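Local coordinates for protein glycine oxidase (Bacillus cereus ATCC 14579, PDB 7CYX) that probably oxidises glycine with molecular oxygen and water to glyoxylate, hydrogen peroxide and ammonium, using bound FAD, at residues Val7-Gly12 against Ser18-Leu23; Lys203-Gly208 against Asp350-Lys355. All blocks are in the same frame, centred on the assembly; numbering follows the deposited sequence.

Interaction 1. Residues Val7-Gly12 against Ser18-Leu23; sequences VAIIGG and SVAHFL. With FAD (flavin-adenine dinucleotide), chain C.
Val19 O accepts a hydrogen bond from Leu23 N at 3.2 Å. This helical turn sets the side chains of Val19 and Leu23 on the same side, facing strand 7-10. No hydrogen bond crosses between the segments, and the contact is apolar and buried. Val7 and Leu23 meet tip to tip, with Val7 CG1 3.4 Å from Leu23 CD1. Val7 CG2 is 3.7 Å from Leu23 CD1, so that methyl sits against both branches of the valine. Ile9 meets the helix one turn earlier, at Val19 and Ala20. Its CG1 lies beside the backbone N (chi1 -61°) and the chain then runs extended, which carries CD1 onto the helix backbone. Ile9 CD1 lies 3.6 Å from Ala20 N. It also touches Ala20 CB and, at 3.7 Å, Val19 CG1. Strand 7-10 and helix segment 18-23 run nearly antiparallel, at 161°. Beyond the strand, the chain reaches the cofactor: Gly11 CA is 3.3 Å from FAD O4B, and the amide of Gly12 is hydrogen-bonded to Glu34. Strand, glycine-rich turn and helix together form the first half of a beta-alpha-beta unit, consistent with the Rossmann-type FAD-binding fold.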
ATOM      1  N   VAL A   7     -14.940 -18.481  17.817  1.00 60.70           N
ATOM      2  CA  VAL A   7     -15.870 -17.405  17.519  1.00 60.37           C
ATOM      3  C   VAL A   7     -15.958 -17.186  16.003  1.00 58.13           C
ATOM      4  O   VAL A   7     -14.944 -17.062  15.314  1.00 61.81           O
ATOM      5  CB  VAL A   7     -15.557 -16.123  18.322  1.00 62.44           C
ATOM      6  CG1 VAL A   7     -14.302 -16.251  19.180  1.00 65.17           C
ATOM      7  CG2 VAL A   7     -15.513 -14.874  17.461  1.00 62.35           C
ATOM      8  N   ALA A   8     -17.203 -17.194  15.507  1.00 56.85           N
ATOM      9  CA  ALA A   8     -17.585 -16.565  14.237  1.00 54.97           C
ATOM     10  C   ALA A   8     -17.834 -15.072  14.475  1.00 57.10           C
ATOM     11  O   ALA A   8     -18.488 -14.691  15.455  1.00 62.70           O
ATOM     12  CB  ALA A   8     -18.807 -17.219  13.659  1.00 50.26           C
ATOM     13  N   ILE A   9     -17.298 -14.246  13.574  1.00 51.65           N
ATOM     14  CA  ILE A   9     -17.425 -12.799  13.615  1.00 51.79           C
ATOM     15  C   ILE A   9     -18.250 -12.391  12.389  1.00 51.90           C
ATOM     16  O   ILE A   9     -17.911 -12.726  11.261  1.00 44.14           O
ATOM     17  CB  ILE A   9     -16.032 -12.142  13.660  1.00 49.51           C
ATOM     18  CG1 ILE A   9     -15.276 -12.578  14.917  1.00 55.35           C
ATOM     19  CG2 ILE A   9     -16.105 -10.629  13.534  1.00 44.95           C
ATOM     20  CD1 ILE A   9     -13.782 -12.317  14.886  1.00 54.04           C
ATOM     21  N   ILE A  10     -19.364 -11.707  12.649  1.00 50.99           N
ATOM     22  CA  ILE A  10     -20.250 -11.256  11.617  1.00 48.61           C
ATOM     23  C   ILE A  10     -19.772  -9.875  11.183  1.00 50.72           C
ATOM     24  O   ILE A  10     -19.966  -8.873  11.912  1.00 42.62           O
ATOM     25  CB  ILE A  10     -21.712 -11.239  12.099  1.00 44.44           C
ATOM     26  CG1 ILE A  10     -22.108 -12.588  12.684  1.00 41.14           C
ATOM     27  CG2 ILE A  10     -22.639 -10.829  10.971  1.00 46.16           C
ATOM     28  CD1 ILE A  10     -23.581 -12.728  12.930  1.00 47.71           C
ATOM     29  N   GLY A  11     -19.132  -9.848  10.009  1.00 49.09           N
ATOM     30  CA  GLY A  11     -18.710  -8.611   9.392  1.00 51.32           C
ATOM     31  C   GLY A  11     -17.201  -8.492   9.338  1.00 49.44           C
ATOM     32  O   GLY A  11     -16.531  -8.716  10.353  1.00 53.18           O
ATOM     33  N   GLY A  12     -16.711  -8.084   8.158  1.00 45.45           N
ATOM     34  CA  GLY A  12     -15.306  -8.011   7.794  1.00 49.09           C
ATOM     35  C   GLY A  12     -14.813  -6.588   7.585  1.00 49.20           C
ATOM     36  O   GLY A  12     -13.817  -6.364   6.870  1.00 55.92           O
ATOM     37  N   SER A  18     -10.521  -6.308  13.348  1.00 43.80           N
ATOM     38  CA  SER A  18      -9.692  -6.034  14.536  1.00 46.15           C
ATOM     39  C   SER A  18      -9.924  -7.134  15.570  1.00 50.04           C
ATOM     40  O   SER A  18      -8.993  -7.697  16.098  1.00 51.24           O
ATOM     41  CB  SER A  18      -9.951  -4.679  15.132  1.00 49.04           C
ATOM     42  OG  SER A  18      -9.277  -4.509  16.374  1.00 44.22           O
ATOM     43  N   VAL A  19     -11.196  -7.455  15.812  1.00 53.06           N
ATOM     44  CA  VAL A  19     -11.553  -8.522  16.733  1.00 46.98           C
ATOM     45  C   VAL A  19     -10.887  -9.828  16.258  1.00 49.88           C
ATOM     46  O   VAL A  19     -10.293 -10.551  17.038  1.00 49.46           O
ATOM     47  CB  VAL A  19     -13.089  -8.629  16.853  1.00 43.71           C
ATOM     48  CG1 VAL A  19     -13.522  -9.839  17.657  1.00 46.19           C
ATOM     49  CG2 VAL A  19     -13.701  -7.366  17.464  1.00 45.41           C
ATOM     50  N   ALA A  20     -10.980 -10.125  14.957  1.00 51.90           N
ATOM     51  CA  ALA A  20     -10.390 -11.328  14.398  1.00 51.15           C
ATOM     52  C   ALA A  20      -8.893 -11.366  14.740  1.00 51.25           C
ATOM     53  O   ALA A  20      -8.403 -12.362  15.181  1.00 49.95           O
ATOM     54  CB  ALA A  20     -10.628 -11.381  12.909  1.00 50.88           C
ATOM     55  N   HIS A  21      -8.195 -10.240  14.549  1.00 55.40           N
ATOM     56  CA  HIS A  21      -6.755 -10.148  14.775  1.00 51.40           C
ATOM     57  C   HIS A  21      -6.390 -10.558  16.204  1.00 52.93           C
ATOM     58  O   HIS A  21      -5.574 -11.420  16.375  1.00 57.71           O
ATOM     59  CB  HIS A  21      -6.233  -8.737  14.507  1.00 49.57           C
ATOM     60  CG  HIS A  21      -4.875  -8.484  15.081  1.00 49.20           C
ATOM     61  ND1 HIS A  21      -3.723  -8.955  14.485  1.00 55.05           N
ATOM     62  CD2 HIS A  21      -4.483  -7.849  16.206  1.00 47.85           C
ATOM     63  CE1 HIS A  21      -2.675  -8.604  15.210  1.00 52.40           C
ATOM     64  NE2 HIS A  21      -3.116  -7.921  16.274  1.00 50.43           N
ATOM     65  N   PHE A  22      -6.970  -9.884  17.206  1.00 53.43           N
ATOM     66  CA  PHE A  22      -6.591 -10.059  18.609  1.00 51.59           C
ATOM     67  C   PHE A  22      -6.915 -11.473  19.112  1.00 59.15           C
ATOM     68  O   PHE A  22      -6.116 -12.023  19.867  1.00 68.40           O
ATOM     69  CB  PHE A  22      -7.235  -8.993  19.497  1.00 49.11           C
ATOM     70  CG  PHE A  22      -6.624  -7.631  19.327  1.00 45.63           C
ATOM     71  CD1 PHE A  22      -5.442  -7.296  19.976  1.00 47.00           C
ATOM     72  CD2 PHE A  22      -7.189  -6.705  18.461  1.00 44.22           C
ATOM     73  CE1 PHE A  22      -4.867  -6.047  19.795  1.00 46.77           C
ATOM     74  CE2 PHE A  22      -6.600  -5.464  18.265  1.00 43.84           C
ATOM     75  CZ  PHE A  22      -5.450  -5.127  18.944  1.00 44.78           C
ATOM     76  N   LEU A  23      -8.067 -12.041  18.712  1.00 63.49           N
ATOM     77  CA  LEU A  23      -8.494 -13.396  19.142  1.00 55.14           C
ATOM     78  C   LEU A  23      -7.556 -14.457  18.567  1.00 60.02           C
ATOM     79  O   LEU A  23      -6.995 -15.249  19.313  1.00 66.37           O
ATOM     80  CB  LEU A  23      -9.920 -13.686  18.674  1.00 54.98           C
ATOM     81  CG  LEU A  23     -11.063 -13.048  19.463  1.00 53.41           C
ATOM     82  CD1 LEU A  23     -12.394 -13.439  18.837  1.00 57.06           C
ATOM     83  CD2 LEU A  23     -11.036 -13.438  20.934  1.00 53.28           C
TER
HETATM   84  PA  FAD C 401     -18.096  -1.555   8.208  1.00 38.69           P
HETATM   85  O1A FAD C 401     -16.745  -1.222   7.710  1.00 37.72           O
HETATM   86  O2A FAD C 401     -19.261  -1.025   7.421  1.00 42.97           O
HETATM   87  O5B FAD C 401     -18.134  -3.118   8.383  1.00 38.33           O
HETATM   88  C5B FAD C 401     -19.355  -3.775   8.484  1.00 42.63           C
HETATM   89  C4B FAD C 401     -19.199  -4.988   7.608  1.00 42.95           C
HETATM   90  O4B FAD C 401     -20.168  -5.940   8.005  1.00 45.62           O
HETATM   91  C3B FAD C 401     -19.462  -4.686   6.149  1.00 46.89           C
HETATM   92  O3B FAD C 401     -18.284  -5.083   5.413  1.00 45.60           O
HETATM   93  C2B FAD C 401     -20.668  -5.534   5.756  1.00 45.88           C
HETATM   94  O2B FAD C 401     -20.457  -6.198   4.502  1.00 47.47           O
HETATM   95  C1B FAD C 401     -20.680  -6.579   6.831  1.00 46.85           C
HETATM   96  N9A FAD C 401     -21.984  -7.155   7.148  1.00 50.27           N
HETATM   97  C8A FAD C 401     -23.070  -6.464   7.547  1.00 53.45           C
HETATM   98  N7A FAD C 401     -24.098  -7.304   7.776  1.00 54.37           N
HETATM   99  C5A FAD C 401     -23.645  -8.551   7.569  1.00 47.91           C
HETATM  100  C6A FAD C 401     -24.235  -9.885   7.652  1.00 46.60           C
HETATM  101  N6A FAD C 401     -25.533  -9.978   8.015  1.00 43.45           N
HETATM  102  N1A FAD C 401     -23.462 -10.951   7.315  1.00 43.45           N
HETATM  103  C2A FAD C 401     -22.190 -10.782   6.932  1.00 46.03           C
HETATM  104  N3A FAD C 401     -21.582  -9.577   6.831  1.00 44.72           N
HETATM  105  C4A FAD C 401     -22.253  -8.453   7.149  1.00 47.78           C
HETATM  106  N1  FAD C 401     -13.421   6.991  11.442  1.00 47.62           N
HETATM  107  C2  FAD C 401     -12.299   7.487  12.056  1.00 50.23           C
HETATM  108  O2  FAD C 401     -11.953   6.894  13.106  1.00 50.48           O
HETATM  109  N3  FAD C 401     -11.600   8.540  11.566  1.00 44.83           N
HETATM  110  C4  FAD C 401     -11.970   9.120  10.403  1.00 48.53           C
HETATM  111  O4  FAD C 401     -11.334  10.071   9.877  1.00 49.30           O
HETATM  112  C4X FAD C 401     -13.193   8.636   9.715  1.00 44.04           C
HETATM  113  N5  FAD C 401     -13.639   9.199   8.586  1.00 44.38           N
HETATM  114  C5X FAD C 401     -14.738   8.724   7.966  1.00 45.99           C
HETATM  115  C6  FAD C 401     -15.152   9.310   6.782  1.00 45.49           C
HETATM  116  C7  FAD C 401     -16.285   8.843   6.138  1.00 42.93           C
HETATM  117  C7M FAD C 401     -16.756   9.493   4.848  1.00 45.57           C
HETATM  118  C8  FAD C 401     -17.033   7.716   6.684  1.00 39.81           C
HETATM  119  C8M FAD C 401     -18.270   7.172   5.984  1.00 42.23           C
HETATM  120  C9  FAD C 401     -16.618   7.141   7.842  1.00 43.06           C
HETATM  121  C9A FAD C 401     -15.503   7.586   8.514  1.00 42.03           C
HETATM  122  N10 FAD C 401     -15.066   6.966   9.693  1.00 44.20           N
HETATM  123  C10 FAD C 401     -13.915   7.503  10.314  1.00 45.03           C
HETATM  124  C1' FAD C 401     -15.808   5.896  10.374  1.00 43.11           C
HETATM  125  C2' FAD C 401     -15.436   4.471  10.113  1.00 44.31           C
HETATM  126  O2' FAD C 401     -15.534   4.246   8.697  1.00 44.03           O
HETATM  127  C3' FAD C 401     -16.433   3.601  10.859  1.00 45.36           C
HETATM  128  O3' FAD C 401     -16.756   4.129  12.179  1.00 41.84           O
HETATM  129  C4' FAD C 401     -15.891   2.166  10.824  1.00 44.83           C
HETATM  130  O4' FAD C 401     -15.500   1.815   9.486  1.00 44.84           O
HETATM  131  C5' FAD C 401     -16.920   1.145  11.226  1.00 43.18           C
HETATM  132  O5' FAD C 401     -16.379  -0.128  10.928  1.00 45.66           O
HETATM  133  P   FAD C 401     -17.321  -1.411  10.980  1.00 43.19           P
HETATM  134  O1P FAD C 401     -18.205  -1.361  12.172  1.00 46.21           O
HETATM  135  O2P FAD C 401     -16.447  -2.606  10.708  1.00 44.16           O
HETATM  136  O3P FAD C 401     -18.292  -1.034   9.734  1.00 43.56           O

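Interaction 2. Residues Lys203-Gly208 against Asp350-Lys355; sequences KVVIAG and DLIEGK. With FAD (flavin-adenine dinucleotide), chain C.
The last turn of helix 341-352 packs on strand 203-206 of the central FAD-binding sheet, through Ile352 on one side and Lys203 and Val205 on the other. Both branches of Ile352 take part. CG2 stands anti to the backbone N and meets the aliphatic part of Lys203, with Lys203 CD 3.6 Å from Ile352 CG2. The next carbon, Lys203 CE, is 3.8 Å from Ile352 CG2. The lysine chain and the isoleucine run past one another, pointing opposite ways. CG1 of Ile352 instead lies beside the backbone N (chi1 -73°), and its extended arm brings Ile352 CD1 to 4.0 Å from Val205 CG2. These two side chains cross at a slant. Tyr328 of strand 327-331 touches all three residues. The ammonium group of Lys203 lies close to that of Lys325, which probably costs some charge repulsion.

Just past Ile352 the helix ends in a Schellman motif. Lys355 N bonds to Asp350 O at 2.8 Å, and the bond from Gly354 N to Leu351 O is weak. Gly354 is the C' residue and has a positive phi of 67°, which glycine tolerates easily. The charged side chains there turn to other partners. Glu353 OE1 forms a salt bridge with Lys355 NZ at 3.2 Å and a second with Arg26, which also pairs with Asp350. Glu353 OE2 is hydrogen-bonded to His28. These links tie the helix end to the region following helix 14-25. At the far end of the strand segment the chain meets the cofactor: Gly208 O is 3.5 Å from FAD C8A, and Ala207 O is 3.6 Å from FAD O4B.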
ATOM      1  N   LYS A 203     -19.239 -19.058  20.012  1.00 59.95           N
ATOM      2  CA  LYS A 203     -19.409 -17.654  20.307  1.00 59.49           C
ATOM      3  C   LYS A 203     -19.616 -16.922  18.983  1.00 58.74           C
ATOM      4  O   LYS A 203     -19.128 -17.362  17.939  1.00 61.65           O
ATOM      5  CB  LYS A 203     -18.208 -17.072  21.058  1.00 60.32           C
ATOM      6  CG  LYS A 203     -17.899 -17.689  22.417  1.00 59.14           C
ATOM      7  CD  LYS A 203     -16.793 -16.944  23.147  1.00 66.02           C
ATOM      8  CE  LYS A 203     -16.138 -17.720  24.271  1.00 67.77           C
ATOM      9  NZ  LYS A 203     -17.120 -18.498  25.061  1.00 71.48           N
ATOM     10  N   VAL A 204     -20.356 -15.817  19.050  1.00 56.20           N
ATOM     11  CA  VAL A 204     -20.612 -14.966  17.923  1.00 54.25           C
ATOM     12  C   VAL A 204     -20.269 -13.541  18.334  1.00 53.67           C
ATOM     13  O   VAL A 204     -20.520 -13.182  19.477  1.00 61.50           O
ATOM     14  CB  VAL A 204     -22.077 -15.058  17.474  1.00 54.36           C
ATOM     15  CG1 VAL A 204     -22.526 -13.801  16.755  1.00 59.78           C
ATOM     16  CG2 VAL A 204     -22.296 -16.268  16.590  1.00 61.10           C
ATOM     17  N   VAL A 205     -19.725 -12.764  17.390  1.00 48.60           N
ATOM     18  CA  VAL A 205     -19.618 -11.327  17.519  1.00 49.97           C
ATOM     19  C   VAL A 205     -20.297 -10.635  16.326  1.00 50.64           C
ATOM     20  O   VAL A 205     -19.959 -10.880  15.158  1.00 47.35           O
ATOM     21  CB  VAL A 205     -18.160 -10.871  17.641  1.00 47.16           C
ATOM     22  CG1 VAL A 205     -18.104  -9.392  17.973  1.00 48.00           C
ATOM     23  CG2 VAL A 205     -17.395 -11.696  18.668  1.00 50.23           C
ATOM     24  N   ILE A 206     -21.227  -9.735  16.658  1.00 51.96           N
ATOM     25  CA  ILE A 206     -21.943  -8.903  15.714  1.00 49.93           C
ATOM     26  C   ILE A 206     -21.108  -7.652  15.450  1.00 50.36           C
ATOM     27  O   ILE A 206     -21.082  -6.758  16.290  1.00 54.46           O
ATOM     28  CB  ILE A 206     -23.339  -8.535  16.259  1.00 51.32           C
ATOM     29  CG1 ILE A 206     -24.196  -9.767  16.541  1.00 49.51           C
ATOM     30  CG2 ILE A 206     -24.063  -7.589  15.315  1.00 51.95           C
ATOM     31  CD1 ILE A 206     -25.493  -9.447  17.256  1.00 48.38           C
ATOM     32  N   ALA A 207     -20.469  -7.603  14.272  1.00 47.50           N
ATOM     33  CA  ALA A 207     -19.673  -6.486  13.813  1.00 45.35           C
ATOM     34  C   ALA A 207     -20.145  -6.027  12.426  1.00 47.63           C
ATOM     35  O   ALA A 207     -19.334  -5.910  11.500  1.00 48.70           O
ATOM     36  CB  ALA A 207     -18.229  -6.917  13.769  1.00 49.45           C
ATOM     37  N   GLY A 208     -21.455  -5.777  12.284  1.00 48.91           N
ATOM     38  CA  GLY A 208     -22.116  -5.584  10.982  1.00 45.12           C
ATOM     39  C   GLY A 208     -22.292  -4.120  10.597  1.00 45.57           C
ATOM     40  O   GLY A 208     -23.121  -3.792   9.747  1.00 54.38           O
ATOM     41  N   ASP A 350     -10.284  -9.661  25.346  1.00 48.07           N
ATOM     42  CA  ASP A 350     -10.165  -9.736  26.810  1.00 54.30           C
ATOM     43  C   ASP A 350     -11.485 -10.251  27.403  1.00 60.01           C
ATOM     44  O   ASP A 350     -11.484 -11.195  28.204  1.00 68.31           O
ATOM     45  CB  ASP A 350      -9.774  -8.386  27.420  1.00 54.87           C
ATOM     46  CG  ASP A 350      -8.293  -8.044  27.390  1.00 56.81           C
ATOM     47  OD1 ASP A 350      -7.481  -8.881  26.908  1.00 59.13           O
ATOM     48  OD2 ASP A 350      -7.956  -6.938  27.863  1.00 57.44           O
ATOM     49  N   LEU A 351     -12.602  -9.660  26.966  1.00 53.08           N
ATOM     50  CA  LEU A 351     -13.924 -10.007  27.453  1.00 56.49           C
ATOM     51  C   LEU A 351     -14.301 -11.443  27.067  1.00 52.94           C
ATOM     52  O   LEU A 351     -14.975 -12.155  27.819  1.00 54.20           O
ATOM     53  CB  LEU A 351     -14.942  -9.028  26.861  1.00 60.17           C
ATOM     54  CG  LEU A 351     -16.404  -9.375  27.124  1.00 59.48           C
ATOM     55  CD1 LEU A 351     -16.677  -9.400  28.623  1.00 63.40           C
ATOM     56  CD2 LEU A 351     -17.324  -8.379  26.422  1.00 62.20           C
ATOM     57  N   ILE A 352     -13.944 -11.847  25.853  1.00 49.95           N
ATOM     58  CA  ILE A 352     -14.262 -13.192  25.412  1.00 52.77           C
ATOM     59  C   ILE A 352     -13.471 -14.208  26.253  1.00 54.72           C
ATOM     60  O   ILE A 352     -13.963 -15.288  26.490  1.00 54.77           O
ATOM     61  CB  ILE A 352     -14.009 -13.337  23.896  1.00 50.18           C
ATOM     62  CG1 ILE A 352     -15.094 -12.592  23.107  1.00 51.23           C
ATOM     63  CG2 ILE A 352     -13.902 -14.805  23.496  1.00 43.53           C
ATOM     64  CD1 ILE A 352     -14.823 -12.431  21.621  1.00 48.59           C
ATOM     65  N   GLU A 353     -12.249 -13.844  26.681  1.00 57.93           N
ATOM     66  CA  GLU A 353     -11.343 -14.718  27.468  1.00 61.72           C
ATOM     67  C   GLU A 353     -11.564 -14.552  28.986  1.00 66.21           C
ATOM     68  O   GLU A 353     -10.731 -14.975  29.774  1.00 70.45           O
ATOM     69  CB  GLU A 353      -9.874 -14.366  27.200  1.00 59.72           C
ATOM     70  CG  GLU A 353      -9.337 -14.839  25.864  1.00 60.83           C
ATOM     71  CD  GLU A 353      -7.829 -14.703  25.702  1.00 62.51           C
ATOM     72  OE1 GLU A 353      -7.220 -13.842  26.391  1.00 58.05           O
ATOM     73  OE2 GLU A 353      -7.258 -15.455  24.878  1.00 64.31           O
ATOM     74  N   GLY A 354     -12.634 -13.867  29.395  1.00 62.87           N
ATOM     75  CA  GLY A 354     -12.931 -13.650  30.800  1.00 59.70           C
ATOM     76  C   GLY A 354     -11.925 -12.752  31.510  1.00 57.15           C
ATOM     77  O   GLY A 354     -11.989 -12.624  32.728  1.00 64.51           O
ATOM     78  N   LYS A 355     -11.017 -12.102  30.771  1.00 57.52           N
ATOM     79  CA  LYS A 355      -9.939 -11.309  31.394  1.00 60.83           C
ATOM     80  C   LYS A 355     -10.439  -9.914  31.790  1.00 64.54           C
ATOM     81  O   LYS A 355      -9.735  -9.201  32.515  1.00 69.14           O
ATOM     82  CB  LYS A 355      -8.717 -11.187  30.472  1.00 61.45           C
ATOM     83  CG  LYS A 355      -7.946 -12.483  30.246  1.00 60.63           C
ATOM     84  CD  LYS A 355      -6.677 -12.328  29.432  1.00 61.02           C
ATOM     85  CE  LYS A 355      -5.974 -13.656  29.205  1.00 63.14           C
ATOM     86  NZ  LYS A 355      -4.734 -13.497  28.401  1.00 65.21           N
TER
HETATM   87  PA  FAD C 401     -18.096  -1.555   8.208  1.00 38.69           P
HETATM   88  O1A FAD C 401     -16.745  -1.222   7.710  1.00 37.72           O
HETATM   89  O2A FAD C 401     -19.261  -1.025   7.421  1.00 42.97           O
HETATM   90  O5B FAD C 401     -18.134  -3.118   8.383  1.00 38.33           O
HETATM   91  C5B FAD C 401     -19.355  -3.775   8.484  1.00 42.63           C
HETATM   92  C4B FAD C 401     -19.199  -4.988   7.608  1.00 42.95           C
HETATM   93  O4B FAD C 401     -20.168  -5.940   8.005  1.00 45.62           O
HETATM   94  C3B FAD C 401     -19.462  -4.686   6.149  1.00 46.89           C
HETATM   95  O3B FAD C 401     -18.284  -5.083   5.413  1.00 45.60           O
HETATM   96  C2B FAD C 401     -20.668  -5.534   5.756  1.00 45.88           C
HETATM   97  O2B FAD C 401     -20.457  -6.198   4.502  1.00 47.47           O
HETATM   98  C1B FAD C 401     -20.680  -6.579   6.831  1.00 46.85           C
HETATM   99  N9A FAD C 401     -21.984  -7.155   7.148  1.00 50.27           N
HETATM  100  C8A FAD C 401     -23.070  -6.464   7.547  1.00 53.45           C
HETATM  101  N7A FAD C 401     -24.098  -7.304   7.776  1.00 54.37           N
HETATM  102  C5A FAD C 401     -23.645  -8.551   7.569  1.00 47.91           C
HETATM  103  C6A FAD C 401     -24.235  -9.885   7.652  1.00 46.60           C
HETATM  104  N6A FAD C 401     -25.533  -9.978   8.015  1.00 43.45           N
HETATM  105  N1A FAD C 401     -23.462 -10.951   7.315  1.00 43.45           N
HETATM  106  C2A FAD C 401     -22.190 -10.782   6.932  1.00 46.03           C
HETATM  107  N3A FAD C 401     -21.582  -9.577   6.831  1.00 44.72           N
HETATM  108  C4A FAD C 401     -22.253  -8.453   7.149  1.00 47.78           C
HETATM  109  N1  FAD C 401     -13.421   6.991  11.442  1.00 47.62           N
HETATM  110  C2  FAD C 401     -12.299   7.487  12.056  1.00 50.23           C
HETATM  111  O2  FAD C 401     -11.953   6.894  13.106  1.00 50.48           O
HETATM  112  N3  FAD C 401     -11.600   8.540  11.566  1.00 44.83           N
HETATM  113  C4  FAD C 401     -11.970   9.120  10.403  1.00 48.53           C
HETATM  114  O4  FAD C 401     -11.334  10.071   9.877  1.00 49.30           O
HETATM  115  C4X FAD C 401     -13.193   8.636   9.715  1.00 44.04           C
HETATM  116  N5  FAD C 401     -13.639   9.199   8.586  1.00 44.38           N
HETATM  117  C5X FAD C 401     -14.738   8.724   7.966  1.00 45.99           C
HETATM  118  C6  FAD C 401     -15.152   9.310   6.782  1.00 45.49           C
HETATM  119  C7  FAD C 401     -16.285   8.843   6.138  1.00 42.93           C
HETATM  120  C7M FAD C 401     -16.756   9.493   4.848  1.00 45.57           C
HETATM  121  C8  FAD C 401     -17.033   7.716   6.684  1.00 39.81           C
HETATM  122  C8M FAD C 401     -18.270   7.172   5.984  1.00 42.23           C
HETATM  123  C9  FAD C 401     -16.618   7.141   7.842  1.00 43.06           C
HETATM  124  C9A FAD C 401     -15.503   7.586   8.514  1.00 42.03           C
HETATM  125  N10 FAD C 401     -15.066   6.966   9.693  1.00 44.20           N
HETATM  126  C10 FAD C 401     -13.915   7.503  10.314  1.00 45.03           C
HETATM  127  C1' FAD C 401     -15.808   5.896  10.374  1.00 43.11           C
HETATM  128  C2' FAD C 401     -15.436   4.471  10.113  1.00 44.31           C
HETATM  129  O2' FAD C 401     -15.534   4.246   8.697  1.00 44.03           O
HETATM  130  C3' FAD C 401     -16.433   3.601  10.859  1.00 45.36           C
HETATM  131  O3' FAD C 401     -16.756   4.129  12.179  1.00 41.84           O
HETATM  132  C4' FAD C 401     -15.891   2.166  10.824  1.00 44.83           C
HETATM  133  O4' FAD C 401     -15.500   1.815   9.486  1.00 44.84           O
HETATM  134  C5' FAD C 401     -16.920   1.145  11.226  1.00 43.18           C
HETATM  135  O5' FAD C 401     -16.379  -0.128  10.928  1.00 45.66           O
HETATM  136  P   FAD C 401     -17.321  -1.411  10.980  1.00 43.19           P
HETATM  137  O1P FAD C 401     -18.205  -1.361  12.172  1.00 46.21           O
HETATM  138  O2P FAD C 401     -16.447  -2.606  10.708  1.00 44.16           O
HETATM  139  O3P FAD C 401     -18.292  -1.034   9.734  1.00 43.56           O

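From the N terminus, interaction 1 comes first. It closes a short loop in which only five residues separate strand segment 7-12 from helix segment 18-23. Interaction 2 opens much later and closes a long loop, with 141 residues between 203-208 and 350-355. The two are in series and neither nest nor cross. They join edge by edge in the sheet, where strands 5-10 and 203-206 are neighbours. Ile10 N to Val205 O and Ala207 N to Ile10 O, each 2.7 Å, are probable hydrogen bonds. Their helices also meet, as Leu23 CD1 packs on Ile352 CD1. Late parts of the chain thus join the first beta-alpha unit, and both contacts reach FAD.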